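Local coordinates for protein alpha-L-arabinofuranosidase B (Aspergillus kawachii, PDB 6SXT) that hydrolyses terminal non-reducing alpha-L-arabinofuranosyl residues from arabinoxylan, arabinan and arabinogalactan, and carries a separate C-terminal arabinose-binding domain, at residues Tyr444-Glu449 / Asn470-Phe475; Val355-Val360 / Asn450-Ala455; Ser335-Thr340 / Ser474-Thr479. All blocks are in the same frame, centred on the assembly; numbering follows the deposited sequence.

Interaction 1 (Tyr444-Glu449 / Asn470-Phe475); sequences YFRHYE and NNDVSF
Asp472, at the end of a short helix, meets Arg446 and His447 of strand 444-448. Its OD2 takes Arg446 NH2 at 2.8 Å in a salt bridge, in the guanidinium plane and on the anti side but tilted out of the carboxylate plane, the flat groups turned 61° apart; it also takes a weak bond from Arg446 NE, which donates to His447 O too. OD1 is held by Ser468 and by Thr340 OG1, which is hydrogen-bonded to His447 NE2 as well. Arg446 gets there by a bend at chi2 (-96°); NH1 goes to the carbonyls of Phe463 and Ser465, so several partners fix the guanidinium. CB of Asp472 lies over one face of the His447 ring, 4.1 Å from its centroid, a CH-pi contact, and Asp472 O accepts His447 N at 3.2 Å. Val473, the first residue past the helix, packs CG1 on Arg446 CG at 3.7 Å and on Tyr444 CB. Its CA makes a CH...O contact with Phe445 O, and a water bridges Phe445 O to Val473 O. Ser474 O shares a second water with Asn471 O and His447 NE2. Phe475 then sets the edge of its ring against Phe445 O, 3.7 Å from CE2, with His447 CD2 4.0 Å from CE1. His447 and Asp472 are substrate-binding residues, and the buried helix-to-strand junction holds them together in a sugar-binding pocket of the beta-trefoil arabinose-binding domain.

Interaction 2 (Val355-Val360 / Asn450-Ala455); sequences VNTQVV and NVLYAA
Leu452 packs against Val355 and Thr357 from CB to its tip. Its CB lies 3.6 Å from Val355 CG1, and CG stays on the same methyl at 3.8 Å. The Leu452 and Thr357 side chains cross at about a right angle, and CD2 presses on Thr357 CG2 at 3.5 Å, tighter than usual carbon contact, with Asn356 O at 3.6 Å. A chi1 of -93°, displaced from the staggered position, accompanies this close fit. His447 and Leu405 also pack on the Leu452 side chain. The backbones meet at a single bridge, Asn356 with Val451: Leu452 N donates to Val355 O at 3.0 Å and Thr357 N to Asn450 O at 2.9 Å. Beyond the bridge the strands, running at 136° to each other, diverge. At the Asn450 end, a water joins Thr357 OG1 to Asn450 OD1, each 2.7 Å away. OG1 sits between the backbone N and carbonyl carbon of Thr357 (chi1 71°), which turns it toward Asn450 and sends CG2 to Leu452. Here two beta-hairpins of the trefoil, 346-359 and 444-455, touch beside a substrate-binding pocket to which Leu452 itself belongs.

Interaction 3 (Ser335-Thr340 / Ser474-Thr479); sequences SLRVTT and SFEIET
Arg337 and Glu478 cross on one face of an antiparallel strand pair, their guanidinium and carboxylate planes 39° apart. Arg337 NE meets Glu478 OE2 at 2.8 Å in a nearly straight salt bridge (170°); OE2 lies in the guanidinium plane, while NE comes to it from above the carboxylate plane. The Arg337 chain bends at chi3 (58°), which turns NE toward the acid, while Tyr347 OH holds Glu478 OE1 and Thr344 O receives Arg337 NH1. Glu476 runs side by side with Arg337, its CG 3.5 Å from NH2; its carboxylate is nearly parallel to the guanidinium and reaches it through a water, bonded weakly to NH2. On the other face Leu336 and Ile477 lie alongside one another, CD2 to CG1 4.0 Å, and Val338 runs beside Phe475, CG2 to CE1 4.1 Å. Ser335 with Glu478 and Arg337 with Glu476 are hydrogen-bonded pairs, each joined by two backbone bonds. Farther along, Thr339 OG1 donates to Ser474 O at 2.9 Å from above the carbonyl plane, with CG2 packed on Glu476 CG. The pairing joins the first and last strands of the arabinose-binding domain, the closure of N- and C-terminal ends characteristic of a beta-trefoil.

How the interactions relate
Thr340 ties interaction 1 to interaction 3: its OG1 is 2.6 Å from Asp472 OD1 and 2.9 Å from His447 NE2, probable hydrogen bonds, consistent with Thr340 holding both substrate-binding residues in place. The two contacts also share Ser474, Phe475 and one water. Interactions 1 and 2 are joined by hairpin 444-455, whose probable bonds include Arg446 O to Tyr453 N at 2.9 Å; substrate-binding His447 and Leu452 come from its two strands and Glu449 from the turn between them. Interactions 2 and 3 meet through Thr357 CG2 and Val338 CG2, 3.7 Å apart. All lie in the arabinose-binding domain; these residues and Asp472 are separate from the catalytic centre with Glu205 and Asp281.

Interaction 1 (Tyr444-Glu449 / Asn470-Phe475)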
ATOM      1  N   TYR A 444       6.123  13.107  -4.406  1.00 16.43           N
ATOM      2  CA  TYR A 444       5.501  14.416  -4.328  1.00 16.20           C
ATOM      3  C   TYR A 444       5.785  15.212  -5.591  1.00 16.92           C
ATOM      4  O   TYR A 444       6.833  15.009  -6.189  1.00 18.00           O
ATOM      5  CB  TYR A 444       6.096  15.224  -3.174  1.00 17.10           C
ATOM      6  CG  TYR A 444       5.744  14.719  -1.790  1.00 17.17           C
ATOM      7  CD1 TYR A 444       6.424  13.680  -1.225  1.00 17.34           C
ATOM      8  CD2 TYR A 444       4.729  15.320  -1.071  1.00 17.37           C
ATOM      9  CE1 TYR A 444       6.026  13.167   0.000  1.00 18.47           C
ATOM     10  CE2 TYR A 444       4.370  14.868   0.182  1.00 18.33           C
ATOM     11  CZ  TYR A 444       5.047  13.803   0.717  1.00 18.17           C
ATOM     12  OH  TYR A 444       4.691  13.344   1.986  1.00 19.35           O
ATOM     13  N   PHE A 445       4.860  16.095  -5.951  1.00 18.89           N
ATOM     14  CA  PHE A 445       5.231  17.172  -6.926  1.00 18.07           C
ATOM     15  C   PHE A 445       6.584  17.738  -6.499  1.00 18.25           C
ATOM     16  O   PHE A 445       6.710  18.187  -5.339  1.00 18.53           O
ATOM     17  CB  PHE A 445       4.261  18.344  -6.962  1.00 19.76           C
ATOM     18  CG  PHE A 445       3.039  18.239  -7.845  1.00 19.40           C
ATOM     19  CD1 PHE A 445       2.271  17.096  -7.969  1.00 17.82           C
ATOM     20  CD2 PHE A 445       2.656  19.355  -8.580  1.00 19.26           C
ATOM     21  CE1 PHE A 445       1.121  17.076  -8.738  1.00 17.75           C
ATOM     22  CE2 PHE A 445       1.522  19.337  -9.360  1.00 19.78           C
ATOM     23  CZ  PHE A 445       0.774  18.196  -9.462  1.00 19.80           C
ATOM     24  N   ARG A 446       7.568  17.756  -7.389  1.00 17.14           N
ATOM     25  CA  ARG A 446       8.918  18.245  -7.050  1.00 17.99           C
ATOM     26  C   ARG A 446       9.529  18.863  -8.310  1.00 18.40           C
ATOM     27  O   ARG A 446       9.594  18.153  -9.332  1.00 19.43           O
ATOM     28  CB  ARG A 446       9.804  17.102  -6.521  1.00 19.11           C
ATOM     29  CG  ARG A 446      11.161  17.559  -5.969  1.00 18.57           C
ATOM     30  CD  ARG A 446      12.322  17.446  -6.983  1.00 19.67           C
ATOM     31  NE  ARG A 446      13.443  18.127  -6.360  1.00 20.03           N
ATOM     32  CZ  ARG A 446      14.281  17.554  -5.493  1.00 22.14           C
ATOM     33  NH1 ARG A 446      14.316  16.245  -5.359  1.00 21.55           N
ATOM     34  NH2 ARG A 446      15.132  18.325  -4.829  1.00 23.83           N
ATOM     35  N   HIS A 447       9.967  20.120  -8.211  1.00 19.52           N
ATOM     36  CA  HIS A 447      10.688  20.760  -9.347  1.00 20.02           C
ATOM     37  C   HIS A 447      12.185  20.425  -9.239  1.00 20.65           C
ATOM     38  O   HIS A 447      12.789  20.429  -8.138  1.00 21.21           O
ATOM     39  CB  HIS A 447      10.361  22.244  -9.521  1.00 20.88           C
ATOM     40  CG  HIS A 447      10.837  23.099  -8.419  1.00 20.25           C
ATOM     41  ND1 HIS A 447      12.124  23.599  -8.443  1.00 21.70           N
ATOM     42  CD2 HIS A 447      10.284  23.474  -7.238  1.00 22.42           C
ATOM     43  CE1 HIS A 447      12.312  24.302  -7.351  1.00 22.42           C
ATOM     44  NE2 HIS A 447      11.222  24.218  -6.582  1.00 22.13           N
ATOM     45  N   TYR A 448      12.762  20.089 -10.380  1.00 21.21           N
ATOM     46  CA  TYR A 448      14.183  19.720 -10.509  1.00 21.43           C
ATOM     47  C   TYR A 448      14.640  20.185 -11.906  1.00 21.13           C
ATOM     48  O   TYR A 448      14.120  19.702 -12.915  1.00 22.88           O
ATOM     49  CB  TYR A 448      14.390  18.219 -10.296  1.00 21.60           C
ATOM     50  CG  TYR A 448      15.835  17.801 -10.274  1.00 21.07           C
ATOM     51  CD1 TYR A 448      16.564  17.833  -9.105  1.00 24.00           C
ATOM     52  CD2 TYR A 448      16.449  17.383 -11.436  1.00 24.65           C
ATOM     53  CE1 TYR A 448      17.893  17.428  -9.087  1.00 25.53           C
ATOM     54  CE2 TYR A 448      17.775  16.981 -11.433  1.00 28.20           C
ATOM     55  CZ  TYR A 448      18.490  17.015 -10.253  1.00 28.68           C
ATOM     56  OH  TYR A 448      19.797  16.623 -10.241  1.00 33.16           O
ATOM     57  N   GLU A 449      15.597  21.110 -11.890  1.00 23.41           N
ATOM     58  CA  GLU A 449      16.063  21.833 -13.118  1.00 24.22           C
ATOM     59  C   GLU A 449      14.828  22.417 -13.825  1.00 23.49           C
ATOM     60  O   GLU A 449      14.732  22.317 -15.057  1.00 24.26           O
ATOM     61  CB  GLU A 449      16.916  20.899 -13.969  1.00 28.94           C
ATOM     62  CG  GLU A 449      18.212  20.527 -13.256  1.00 32.61           C
ATOM     63  CD  GLU A 449      19.225  19.729 -14.055  1.00 40.25           C
ATOM     64  OE1 GLU A 449      18.900  19.249 -15.125  1.00 45.72           O
ATOM     65  OE2 GLU A 449      20.348  19.607 -13.589  1.00 53.83           O
ATOM     66  N   ASN A 470      12.673  19.466   0.652  1.00 19.52           N
ATOM     67  CA  ASN A 470      11.536  20.063   1.357  1.00 18.58           C
ATOM     68  C   ASN A 470      11.093  21.334   0.608  1.00 19.93           C
ATOM     69  O   ASN A 470       9.894  21.565   0.464  1.00 20.47           O
ATOM     70  CB  ASN A 470      11.845  20.388   2.806  1.00 20.05           C
ATOM     71  CG  ASN A 470      11.844  19.157   3.705  1.00 20.39           C
ATOM     72  OD1 ASN A 470      11.789  18.025   3.232  1.00 21.77           O
ATOM     73  ND2 ASN A 470      11.871  19.454   4.998  1.00 23.68           N
ATOM     74  N   ASN A 471      12.031  22.201   0.227  1.00 20.03           N
ATOM     75  CA  ASN A 471      11.634  23.454  -0.478  1.00 20.49           C
ATOM     76  C   ASN A 471      11.045  23.130  -1.857  1.00 18.54           C
ATOM     77  O   ASN A 471       9.983  23.738  -2.211  1.00 20.50           O
ATOM     78  CB  ASN A 471      12.843  24.386  -0.580  1.00 20.80           C
ATOM     79  CG  ASN A 471      13.179  25.032   0.738  1.00 20.95           C
ATOM     80  OD1 ASN A 471      12.326  25.228   1.599  1.00 23.40           O
ATOM     81  ND2 ASN A 471      14.430  25.468   0.847  1.00 25.40           N
ATOM     82  N   ASP A 472      11.626  22.179  -2.565  1.00 19.39           N
ATOM     83  CA  ASP A 472      11.277  21.859  -3.975  1.00 19.79           C
ATOM     84  C   ASP A 472       9.939  21.115  -4.062  1.00 21.16           C
ATOM     85  O   ASP A 472       9.436  20.993  -5.184  1.00 19.95           O
ATOM     86  CB  ASP A 472      12.353  21.070  -4.690  1.00 20.15           C
ATOM     87  CG  ASP A 472      13.711  21.772  -4.842  1.00 22.31           C
ATOM     88  OD1 ASP A 472      13.809  22.985  -4.450  1.00 24.13           O
ATOM     89  OD2 ASP A 472      14.620  21.065  -5.293  1.00 21.16           O
ATOM     90  N   VAL A 473       9.361  20.689  -2.922  1.00 19.92           N
ATOM     91  CA  VAL A 473       8.012  20.066  -2.921  1.00 18.22           C
ATOM     92  C   VAL A 473       6.995  20.963  -2.228  1.00 18.22           C
ATOM     93  O   VAL A 473       5.867  20.498  -1.992  1.00 18.05           O
ATOM     94  CB  VAL A 473       8.043  18.653  -2.295  1.00 17.42           C
ATOM     95  CG1 VAL A 473       9.028  17.742  -2.975  1.00 17.77           C
ATOM     96  CG2 VAL A 473       8.232  18.699  -0.774  1.00 19.71           C
ATOM     97  N   SER A 474       7.304  22.223  -1.956  1.00 18.17           N
ATOM     98  CA  SER A 474       6.399  23.137  -1.264  1.00 18.26           C
ATOM     99  C   SER A 474       5.992  24.241  -2.243  1.00 18.53           C
ATOM    100  O   SER A 474       6.914  24.896  -2.809  1.00 19.93           O
ATOM    101  CB  SER A 474       7.037  23.707  -0.027  1.00 19.89           C
ATOM    102  OG  SER A 474       7.336  22.641   0.914  1.00 19.76           O
ATOM    103  N   PHE A 475       4.709  24.441  -2.419  1.00 19.44           N
ATOM    104  CA  PHE A 475       4.162  25.435  -3.387  1.00 20.91           C
ATOM    105  C   PHE A 475       3.113  26.273  -2.707  1.00 20.00           C
ATOM    106  O   PHE A 475       2.221  25.757  -2.032  1.00 20.42           O
ATOM    107  CB  PHE A 475       3.566  24.728  -4.598  1.00 20.34           C
ATOM    108  CG  PHE A 475       4.568  23.889  -5.311  1.00 19.29           C
ATOM    109  CD1 PHE A 475       5.415  24.414  -6.293  1.00 19.95           C
ATOM    110  CD2 PHE A 475       4.744  22.555  -4.969  1.00 18.84           C
ATOM    111  CE1 PHE A 475       6.324  23.620  -6.943  1.00 20.01           C
ATOM    112  CE2 PHE A 475       5.665  21.768  -5.624  1.00 18.61           C
ATOM    113  CZ  PHE A 475       6.469  22.281  -6.611  1.00 20.16           C
TER
HETATM  114  O   HOH W   1       4.694  18.683  -3.554  1.00 19.33           O
HETATM  115  O   HOH W   2       9.139  24.989  -4.435  1.00 19.97           O

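Interaction 2 (Val355-Val360 / Asn450-Ala455)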
ATOM      1  N   VAL A 355       5.255  19.274 -17.968  1.00 20.13           N
ATOM      2  CA  VAL A 355       4.986  20.165 -16.825  1.00 17.74           C
ATOM      3  C   VAL A 355       6.311  20.710 -16.297  1.00 18.45           C
ATOM      4  O   VAL A 355       7.301  19.947 -16.095  1.00 19.55           O
ATOM      5  CB  VAL A 355       4.187  19.388 -15.744  1.00 19.76           C
ATOM      6  CG1 VAL A 355       3.880  20.295 -14.591  1.00 18.29           C
ATOM      7  CG2 VAL A 355       2.944  18.764 -16.335  1.00 20.09           C
ATOM      8  N   ASN A 356       6.379  22.017 -16.112  1.00 20.31           N
ATOM      9  CA  ASN A 356       7.638  22.723 -15.808  1.00 19.77           C
ATOM     10  C   ASN A 356       7.375  23.871 -14.862  1.00 19.96           C
ATOM     11  O   ASN A 356       6.233  24.106 -14.448  1.00 20.52           O
ATOM     12  CB  ASN A 356       8.384  23.117 -17.105  1.00 21.34           C
ATOM     13  CG  ASN A 356       7.544  23.888 -18.116  1.00 21.05           C
ATOM     14  OD1 ASN A 356       7.825  23.722 -19.331  1.00 26.38           O
ATOM     15  ND2 ASN A 356       6.634  24.706 -17.652  1.00 17.80           N
ATOM     16  N   THR A 357       8.438  24.616 -14.516  1.00 20.39           N
ATOM     17  CA  THR A 357       8.247  25.891 -13.843  1.00 19.65           C
ATOM     18  C   THR A 357       8.775  26.985 -14.787  1.00 20.93           C
ATOM     19  O   THR A 357       9.770  26.733 -15.469  1.00 22.31           O
ATOM     20  CB  THR A 357       8.882  25.963 -12.458  1.00 20.15           C
ATOM     21  OG1 THR A 357      10.295  26.015 -12.630  1.00 21.16           O
ATOM     22  CG2 THR A 357       8.490  24.767 -11.592  1.00 19.90           C
ATOM     23  N   GLN A 358       8.081  28.092 -14.727  1.00 22.49           N
ATOM     24  CA  GLN A 358       8.408  29.303 -15.505  1.00 22.61           C
ATOM     25  C   GLN A 358       8.093  30.521 -14.660  1.00 21.19           C
ATOM     26  O   GLN A 358       7.133  30.560 -13.867  1.00 22.37           O
ATOM     27  CB  GLN A 358       7.588  29.262 -16.798  1.00 22.18           C
ATOM     28  CG  GLN A 358       7.951  28.112 -17.701  1.00 23.37           C
ATOM     29  CD  GLN A 358       7.229  28.181 -19.036  1.00 26.00           C
ATOM     30  OE1 GLN A 358       7.390  29.156 -19.785  1.00 24.38           O
ATOM     31  NE2 GLN A 358       6.449  27.165 -19.361  1.00 22.55           N
ATOM     32  N   VAL A 359       8.844  31.592 -14.906  1.00 24.30           N
ATOM     33  CA  VAL A 359       8.527  32.926 -14.387  1.00 23.70           C
ATOM     34  C   VAL A 359       7.218  33.329 -15.050  1.00 25.21           C
ATOM     35  O   VAL A 359       7.111  33.287 -16.297  1.00 26.36           O
ATOM     36  CB  VAL A 359       9.646  33.953 -14.682  1.00 26.16           C
ATOM     37  CG1 VAL A 359       9.231  35.343 -14.233  1.00 28.27           C
ATOM     38  CG2 VAL A 359      10.984  33.540 -14.085  1.00 26.64           C
ATOM     39  N   VAL A 360       6.265  33.698 -14.240  1.00 24.60           N
ATOM     40  CA  VAL A 360       4.956  34.183 -14.699  1.00 24.09           C
ATOM     41  C   VAL A 360       4.645  35.439 -13.899  1.00 30.06           C
ATOM     42  O   VAL A 360       4.741  35.430 -12.655  1.00 27.02           O
ATOM     43  CB  VAL A 360       3.826  33.150 -14.633  1.00 24.22           C
ATOM     44  CG1 VAL A 360       2.579  33.680 -15.321  1.00 24.97           C
ATOM     45  CG2 VAL A 360       4.247  31.814 -15.228  1.00 25.26           C
ATOM     46  N   ASN A 450      13.889  22.968 -13.060  1.00 22.29           N
ATOM     47  CA  ASN A 450      12.689  23.641 -13.580  1.00 22.36           C
ATOM     48  C   ASN A 450      11.753  22.716 -14.343  1.00 21.75           C
ATOM     49  O   ASN A 450      10.918  23.220 -15.096  1.00 21.87           O
ATOM     50  CB  ASN A 450      13.124  24.850 -14.434  1.00 23.49           C
ATOM     51  CG  ASN A 450      13.956  25.819 -13.627  1.00 26.92           C
ATOM     52  OD1 ASN A 450      13.777  25.963 -12.425  1.00 26.27           O
ATOM     53  ND2 ASN A 450      14.810  26.589 -14.301  1.00 27.65           N
ATOM     54  N   VAL A 451      11.778  21.415 -14.073  1.00 21.05           N
ATOM     55  CA  VAL A 451      10.845  20.420 -14.636  1.00 19.82           C
ATOM     56  C   VAL A 451      10.160  19.718 -13.444  1.00 21.07           C
ATOM     57  O   VAL A 451      10.804  19.591 -12.386  1.00 21.00           O
ATOM     58  CB  VAL A 451      11.572  19.421 -15.525  1.00 21.08           C
ATOM     59  CG1 VAL A 451      10.656  18.355 -16.076  1.00 22.15           C
ATOM     60  CG2 VAL A 451      12.292  20.186 -16.647  1.00 23.60           C
ATOM     61  N   LEU A 452       8.904  19.367 -13.627  1.00 19.66           N
ATOM     62  CA  LEU A 452       8.115  18.724 -12.525  1.00 18.90           C
ATOM     63  C   LEU A 452       8.208  17.215 -12.622  1.00 20.59           C
ATOM     64  O   LEU A 452       7.968  16.620 -13.640  1.00 19.39           O
ATOM     65  CB  LEU A 452       6.644  19.161 -12.502  1.00 18.31           C
ATOM     66  CG  LEU A 452       6.287  20.346 -11.620  1.00 21.26           C
ATOM     67  CD1 LEU A 452       6.498  20.073 -10.114  1.00 19.92           C
ATOM     68  CD2 LEU A 452       7.087  21.602 -11.972  1.00 22.08           C
ATOM     69  N   TYR A 453       8.426  16.607 -11.443  1.00 19.43           N
ATOM     70  CA  TYR A 453       8.484  15.150 -11.266  1.00 18.03           C
ATOM     71  C   TYR A 453       7.620  14.762 -10.056  1.00 17.46           C
ATOM     72  O   TYR A 453       7.260  15.629  -9.286  1.00 18.28           O
ATOM     73  CB  TYR A 453       9.923  14.682 -11.041  1.00 19.72           C
ATOM     74  CG  TYR A 453      10.860  15.020 -12.182  1.00 19.69           C
ATOM     75  CD1 TYR A 453      10.967  14.173 -13.252  1.00 21.12           C
ATOM     76  CD2 TYR A 453      11.577  16.211 -12.176  1.00 21.86           C
ATOM     77  CE1 TYR A 453      11.783  14.491 -14.329  1.00 23.57           C
ATOM     78  CE2 TYR A 453      12.374  16.553 -13.278  1.00 20.43           C
ATOM     79  CZ  TYR A 453      12.489  15.680 -14.336  1.00 26.18           C
ATOM     80  OH  TYR A 453      13.314  15.996 -15.403  1.00 24.96           O
ATOM     81  N   ALA A 454       7.314  13.476  -9.992  1.00 18.68           N
ATOM     82  CA  ALA A 454       6.821  12.852  -8.742  1.00 18.56           C
ATOM     83  C   ALA A 454       8.062  12.232  -8.091  1.00 16.69           C
ATOM     84  O   ALA A 454       8.492  11.163  -8.502  1.00 18.20           O
ATOM     85  CB  ALA A 454       5.742  11.856  -9.068  1.00 18.62           C
ATOM     86  N   ALA A 455       8.685  12.995  -7.217  1.00 17.97           N
ATOM     87  CA  ALA A 455      10.012  12.656  -6.646  1.00 18.74           C
ATOM     88  C   ALA A 455       9.847  12.174  -5.200  1.00 16.27           C
ATOM     89  O   ALA A 455       9.008  12.720  -4.454  1.00 17.38           O
ATOM     90  CB  ALA A 455      10.920  13.854  -6.646  1.00 19.13           C
TER
HETATM   91  O   HOH W   3      11.947  25.877 -10.470  1.00 23.17           O

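Interaction 3 (Ser335-Thr340 / Ser474-Thr479)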
ATOM      1  N   SER A 335      -3.009  29.156  -9.252  1.00 20.49           N
ATOM      2  CA  SER A 335      -1.637  29.063  -9.743  1.00 20.98           C
ATOM      3  C   SER A 335      -0.803  28.604  -8.544  1.00 22.07           C
ATOM      4  O   SER A 335      -1.180  28.902  -7.392  1.00 23.96           O
ATOM      5  CB  SER A 335      -1.130  30.373 -10.365  1.00 24.20           C
ATOM      6  OG  SER A 335      -1.902  30.641 -11.551  1.00 23.66           O
ATOM      7  N   LEU A 336       0.253  27.892  -8.822  1.00 20.95           N
ATOM      8  CA  LEU A 336       1.085  27.229  -7.766  1.00 20.74           C
ATOM      9  C   LEU A 336       2.488  27.802  -7.902  1.00 18.79           C
ATOM     10  O   LEU A 336       3.214  27.545  -8.893  1.00 20.24           O
ATOM     11  CB  LEU A 336       1.022  25.699  -7.966  1.00 19.70           C
ATOM     12  CG  LEU A 336      -0.362  25.107  -7.769  1.00 21.24           C
ATOM     13  CD1 LEU A 336      -0.399  23.677  -8.237  1.00 23.57           C
ATOM     14  CD2 LEU A 336      -0.807  25.183  -6.314  1.00 24.11           C
ATOM     15  N   ARG A 337       2.916  28.521  -6.878  1.00 19.52           N
ATOM     16  CA  ARG A 337       4.187  29.275  -6.905  1.00 20.70           C
ATOM     17  C   ARG A 337       5.303  28.514  -6.203  1.00 22.32           C
ATOM     18  O   ARG A 337       5.055  27.983  -5.092  1.00 21.17           O
ATOM     19  CB  ARG A 337       4.016  30.636  -6.237  1.00 21.28           C
ATOM     20  CG  ARG A 337       5.246  31.516  -6.456  1.00 22.82           C
ATOM     21  CD  ARG A 337       5.080  32.934  -5.939  1.00 23.42           C
ATOM     22  NE  ARG A 337       4.758  32.965  -4.523  1.00 26.83           N
ATOM     23  CZ  ARG A 337       5.632  32.787  -3.537  1.00 27.40           C
ATOM     24  NH1 ARG A 337       6.899  32.565  -3.791  1.00 28.93           N
ATOM     25  NH2 ARG A 337       5.220  32.857  -2.286  1.00 28.99           N
ATOM     26  N   VAL A 338       6.442  28.414  -6.860  1.00 19.93           N
ATOM     27  CA  VAL A 338       7.677  27.818  -6.300  1.00 21.60           C
ATOM     28  C   VAL A 338       8.120  28.593  -5.069  1.00 22.41           C
ATOM     29  O   VAL A 338       8.025  29.857  -5.049  1.00 22.21           O
ATOM     30  CB  VAL A 338       8.753  27.763  -7.375  1.00 20.20           C
ATOM     31  CG1 VAL A 338      10.090  27.373  -6.827  1.00 21.70           C
ATOM     32  CG2 VAL A 338       8.378  26.822  -8.491  1.00 20.02           C
ATOM     33  N   THR A 339       8.593  27.892  -4.033  1.00 22.15           N
ATOM     34  CA  THR A 339       9.001  28.551  -2.770  1.00 22.38           C
ATOM     35  C   THR A 339      10.490  28.370  -2.544  1.00 20.80           C
ATOM     36  O   THR A 339      10.996  28.977  -1.586  1.00 24.50           O
ATOM     37  CB  THR A 339       8.183  28.065  -1.556  1.00 22.27           C
ATOM     38  OG1 THR A 339       8.557  26.698  -1.307  1.00 21.62           O
ATOM     39  CG2 THR A 339       6.707  28.241  -1.752  1.00 22.34           C
ATOM     40  N   THR A 340      11.179  27.640  -3.369  1.00 20.87           N
ATOM     41  CA  THR A 340      12.609  27.372  -3.245  1.00 22.33           C
ATOM     42  C   THR A 340      13.343  28.692  -3.454  1.00 26.76           C
ATOM     43  O   THR A 340      13.181  29.318  -4.510  1.00 24.60           O
ATOM     44  CB  THR A 340      13.079  26.354  -4.256  1.00 22.55           C
ATOM     45  OG1 THR A 340      12.336  25.126  -4.075  1.00 22.61           O
ATOM     46  CG2 THR A 340      14.561  26.098  -4.140  1.00 24.39           C
ATOM     47  N   SER A 474       7.304  22.223  -1.956  1.00 18.17           N
ATOM     48  CA  SER A 474       6.399  23.137  -1.264  1.00 18.26           C
ATOM     49  C   SER A 474       5.992  24.241  -2.243  1.00 18.53           C
ATOM     50  O   SER A 474       6.914  24.896  -2.809  1.00 19.93           O
ATOM     51  CB  SER A 474       7.037  23.707  -0.027  1.00 19.89           C
ATOM     52  OG  SER A 474       7.336  22.641   0.914  1.00 19.76           O
ATOM     53  N   PHE A 475       4.709  24.441  -2.419  1.00 19.44           N
ATOM     54  CA  PHE A 475       4.162  25.435  -3.387  1.00 20.91           C
ATOM     55  C   PHE A 475       3.113  26.273  -2.707  1.00 20.00           C
ATOM     56  O   PHE A 475       2.221  25.757  -2.032  1.00 20.42           O
ATOM     57  CB  PHE A 475       3.566  24.728  -4.598  1.00 20.34           C
ATOM     58  CG  PHE A 475       4.568  23.889  -5.311  1.00 19.29           C
ATOM     59  CD1 PHE A 475       5.415  24.414  -6.293  1.00 19.95           C
ATOM     60  CD2 PHE A 475       4.744  22.555  -4.969  1.00 18.84           C
ATOM     61  CE1 PHE A 475       6.324  23.620  -6.943  1.00 20.01           C
ATOM     62  CE2 PHE A 475       5.665  21.768  -5.624  1.00 18.61           C
ATOM     63  CZ  PHE A 475       6.469  22.281  -6.611  1.00 20.16           C
ATOM     64  N   GLU A 476       3.153  27.592  -2.923  1.00 20.20           N
ATOM     65  CA  GLU A 476       2.092  28.481  -2.439  1.00 20.05           C
ATOM     66  C   GLU A 476       0.933  28.494  -3.415  1.00 21.56           C
ATOM     67  O   GLU A 476       1.159  28.560  -4.641  1.00 23.94           O
ATOM     68  CB  GLU A 476       2.634  29.894  -2.245  1.00 24.42           C
ATOM     69  CG  GLU A 476       3.509  30.031  -1.007  1.00 29.95           C
ATOM     70  CD  GLU A 476       2.756  30.127   0.311  1.00 29.84           C
ATOM     71  OE1 GLU A 476       1.517  30.014   0.338  1.00 29.86           O
ATOM     72  OE2 GLU A 476       3.450  30.346   1.323  1.00 34.53           O
ATOM     73  N   ILE A 477      -0.271  28.457  -2.894  1.00 21.23           N
ATOM     74  CA  ILE A 477      -1.531  28.457  -3.675  1.00 22.32           C
ATOM     75  C   ILE A 477      -1.914  29.922  -3.843  1.00 24.55           C
ATOM     76  O   ILE A 477      -2.150  30.608  -2.839  1.00 24.76           O
ATOM     77  CB  ILE A 477      -2.641  27.673  -2.991  1.00 22.65           C
ATOM     78  CG1 ILE A 477      -2.234  26.233  -2.675  1.00 23.01           C
ATOM     79  CG2 ILE A 477      -3.918  27.734  -3.821  1.00 24.37           C
ATOM     80  CD1 ILE A 477      -3.150  25.565  -1.671  1.00 23.04           C
ATOM     81  N   GLU A 478      -1.959  30.351  -5.103  1.00 23.85           N
ATOM     82  CA  GLU A 478      -2.271  31.753  -5.443  1.00 24.82           C
ATOM     83  C   GLU A 478      -3.475  31.789  -6.368  1.00 23.96           C
ATOM     84  O   GLU A 478      -3.836  30.797  -6.976  1.00 22.91           O
ATOM     85  CB  GLU A 478      -1.018  32.425  -5.980  1.00 26.96           C
ATOM     86  CG  GLU A 478      -0.085  32.664  -4.825  1.00 34.75           C
ATOM     87  CD  GLU A 478       1.205  33.367  -5.088  1.00 39.85           C
ATOM     88  OE1 GLU A 478       1.391  33.834  -6.249  1.00 47.02           O
ATOM     89  OE2 GLU A 478       1.984  33.427  -4.126  1.00 35.94           O
ATOM     90  N   THR A 479      -4.077  32.971  -6.434  1.00 24.57           N
ATOM     91  CA  THR A 479      -5.071  33.299  -7.479  1.00 26.66           C
ATOM     92  C   THR A 479      -4.527  32.880  -8.851  1.00 21.37           C
ATOM     93  O   THR A 479      -3.361  33.139  -9.131  1.00 24.88           O
ATOM     94  CB  THR A 479      -5.300  34.823  -7.485  1.00 30.70           C
ATOM     95  OG1 THR A 479      -5.640  35.229  -6.159  1.00 34.78           O
ATOM     96  CG2 THR A 479      -6.408  35.217  -8.427  1.00 34.01           C
TER
HETATM   97  O   HOH W   4       6.000  31.689   0.706  1.00 42.88           O
HETATM   98  O   HOH W   2       9.139  24.989  -4.435  1.00 19.97           O